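Polyguluronate lyase (Corynebacterium sp., PDB 1UAI) probably cleaves poly(alpha-L-guluronate), the guluronate-rich part of alginate, as a lyase with a jellyroll beta-sandwich fold. Local coordinates at residues 95-100 with 160-165. Numbering follows the deposited sequence.
Sequences HTMVFR and GKFVVS
With chi1 at 65°, F99 sets its CG between its own backbone N and carbonyl carbon, and this swings the ring across to G160 on the neighbouring strand. G160 CA lies over one face in a CH-pi contact, 3.9 Å from the F99 ring centroid and 22° off the ring normal. M97 starts extended but bends at chi3 (67°), bringing CE to the edge of the F162 ring, in its plane and 3.7 Å from F162 CD2. F99 and F162 meet more loosely, CE2 to CE2 at 4.3 Å, and both rings also meet F128 edge-to-face. On the other face of the sheet, V98 CG2 lies against the aliphatic run of K161, 3.7 Å from CD, while T96 and V163 stand side by side. The strands run antiparallel, with H95 and V164, M97 and F162, and F99 and G160 as hydrogen-bonded pairs; G160 N to F99 O is 2.8 Å. In this sheet of the jellyroll sandwich, F99, F162 and V164 pack on strand 112-119 of the opposing sheet, and M97 on L219 and V221. Six N-H...O=C bonds thus satisfy the paired amides in a buried setting, while the aromatic side carries apolar packing between the sheets.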
loop_
_atom_site.group_PDB
_atom_site.type_symbol
_atom_site.label_atom_id
_atom_site.label_comp_id
_atom_site.label_asym_id
_atom_site.label_seq_id
_atom_site.Cartn_x
_atom_site.Cartn_y
_atom_site.Cartn_z
ATOM N N HIS A 95 -5.837 12.070 12.069
ATOM C CA HIS A 95 -5.915 11.314 10.827
ATOM C C HIS A 95 -5.566 9.862 11.052
ATOM O O HIS A 95 -4.456 9.532 11.470
ATOM C CB HIS A 95 -4.993 11.995 9.831
ATOM C CG HIS A 95 -5.205 13.474 9.787
ATOM N ND1 HIS A 95 -4.482 14.361 10.555
ATOM C CD2 HIS A 95 -6.166 14.205 9.177
ATOM C CE1 HIS A 95 -4.993 15.572 10.421
ATOM N NE2 HIS A 95 -6.017 15.504 9.592
ATOM N N THR A 96 -6.526 8.996 10.749
ATOM C CA THR A 96 -6.378 7.576 11.001
ATOM C C THR A 96 -6.621 6.659 9.817
ATOM O O THR A 96 -7.520 6.895 9.013
ATOM C CB THR A 96 -7.384 7.138 12.100
ATOM O OG1 THR A 96 -7.267 8.004 13.234
ATOM C CG2 THR A 96 -7.145 5.700 12.525
ATOM N N MET A 97 -5.796 5.621 9.708
ATOM C CA MET A 97 -6.024 4.588 8.711
ATOM C C MET A 97 -5.874 3.263 9.432
ATOM O O MET A 97 -4.846 2.994 10.060
ATOM C CB MET A 97 -5.051 4.604 7.527
ATOM C CG MET A 97 -5.295 3.374 6.626
ATOM S SD MET A 97 -4.565 3.352 4.979
ATOM C CE MET A 97 -2.825 3.259 5.397
ATOM N N VAL A 98 -6.930 2.462 9.377
ATOM C CA VAL A 98 -6.922 1.131 9.959
ATOM C C VAL A 98 -7.054 0.193 8.774
ATOM O O VAL A 98 -7.922 0.380 7.919
ATOM C CB VAL A 98 -8.120 0.889 10.898
ATOM C CG1 VAL A 98 -8.106 -0.556 11.391
ATOM C CG2 VAL A 98 -8.067 1.850 12.069
ATOM N N PHE A 99 -6.188 -0.805 8.711
ATOM C CA PHE A 99 -6.246 -1.749 7.611
ATOM C C PHE A 99 -5.902 -3.148 8.083
ATOM O O PHE A 99 -5.227 -3.328 9.097
ATOM C CB PHE A 99 -5.281 -1.320 6.495
ATOM C CG PHE A 99 -3.828 -1.358 6.891
ATOM C CD1 PHE A 99 -3.069 -2.512 6.706
ATOM C CD2 PHE A 99 -3.222 -0.245 7.469
ATOM C CE1 PHE A 99 -1.731 -2.555 7.091
ATOM C CE2 PHE A 99 -1.888 -0.280 7.858
ATOM C CZ PHE A 99 -1.140 -1.435 7.669
ATOM N N ARG A 100 -6.412 -4.138 7.363
ATOM C CA ARG A 100 -6.112 -5.529 7.658
ATOM C C ARG A 100 -5.608 -6.093 6.350
ATOM O O ARG A 100 -6.293 -6.016 5.331
ATOM C CB ARG A 100 -7.354 -6.289 8.117
ATOM C CG ARG A 100 -7.791 -5.915 9.515
ATOM C CD ARG A 100 -8.986 -6.720 9.972
ATOM N NE ARG A 100 -9.527 -6.180 11.213
ATOM C CZ ARG A 100 -10.645 -6.605 11.790
ATOM N NH1 ARG A 100 -11.347 -7.583 11.233
ATOM N NH2 ARG A 100 -11.065 -6.044 12.915
ATOM N N GLY A 160 -3.059 -3.246 10.890
ATOM C CA GLY A 160 -2.142 -2.142 11.073
ATOM C C GLY A 160 -2.940 -0.870 11.251
ATOM O O GLY A 160 -4.080 -0.770 10.794
ATOM N N LYS A 161 -2.354 0.101 11.937
ATOM C CA LYS A 161 -3.031 1.371 12.132
ATOM C C LYS A 161 -2.055 2.525 12.249
ATOM O O LYS A 161 -1.022 2.417 12.911
ATOM C CB LYS A 161 -3.913 1.344 13.388
ATOM C CG LYS A 161 -4.672 2.653 13.623
ATOM C CD LYS A 161 -5.691 2.562 14.752
ATOM C CE LYS A 161 -5.032 2.391 16.110
ATOM N NZ LYS A 161 -6.038 2.418 17.212
ATOM N N PHE A 162 -2.386 3.617 11.570
ATOM C CA PHE A 162 -1.612 4.849 11.630
ATOM C C PHE A 162 -2.545 5.872 12.269
ATOM O O PHE A 162 -3.703 5.988 11.861
ATOM C CB PHE A 162 -1.289 5.408 10.242
ATOM C CG PHE A 162 -0.261 4.642 9.465
ATOM C CD1 PHE A 162 1.071 4.612 9.864
ATOM C CD2 PHE A 162 -0.612 4.037 8.263
ATOM C CE1 PHE A 162 2.039 3.996 9.069
ATOM C CE2 PHE A 162 0.344 3.420 7.463
ATOM C CZ PHE A 162 1.672 3.400 7.864
ATOM N N VAL A 163 -2.056 6.605 13.262
ATOM C CA VAL A 163 -2.843 7.672 13.873
ATOM C C VAL A 163 -1.912 8.876 13.895
ATOM O O VAL A 163 -0.858 8.841 14.533
ATOM C CB VAL A 163 -3.288 7.356 15.318
ATOM C CG1 VAL A 163 -4.062 8.543 15.887
ATOM C CG2 VAL A 163 -4.162 6.118 15.341
ATOM N N VAL A 164 -2.289 9.923 13.171
ATOM C CA VAL A 164 -1.479 11.131 13.104
ATOM C C VAL A 164 -2.203 12.294 13.762
ATOM O O VAL A 164 -3.348 12.599 13.421
ATOM C CB VAL A 164 -1.158 11.521 11.643
ATOM C CG1 VAL A 164 -0.149 12.663 11.624
ATOM C CG2 VAL A 164 -0.628 10.320 10.882
ATOM N N SER A 165 -1.531 12.930 14.714
ATOM C CA SER A 165 -2.088 14.076 15.420
ATOM C C SER A 165 -0.994 14.732 16.253
ATOM O O SER A 165 -0.048 14.069 16.673
ATOM C CB SER A 165 -3.242 13.641 16.330
ATOM O OG SER A 165 -2.791 12.774 17.354
#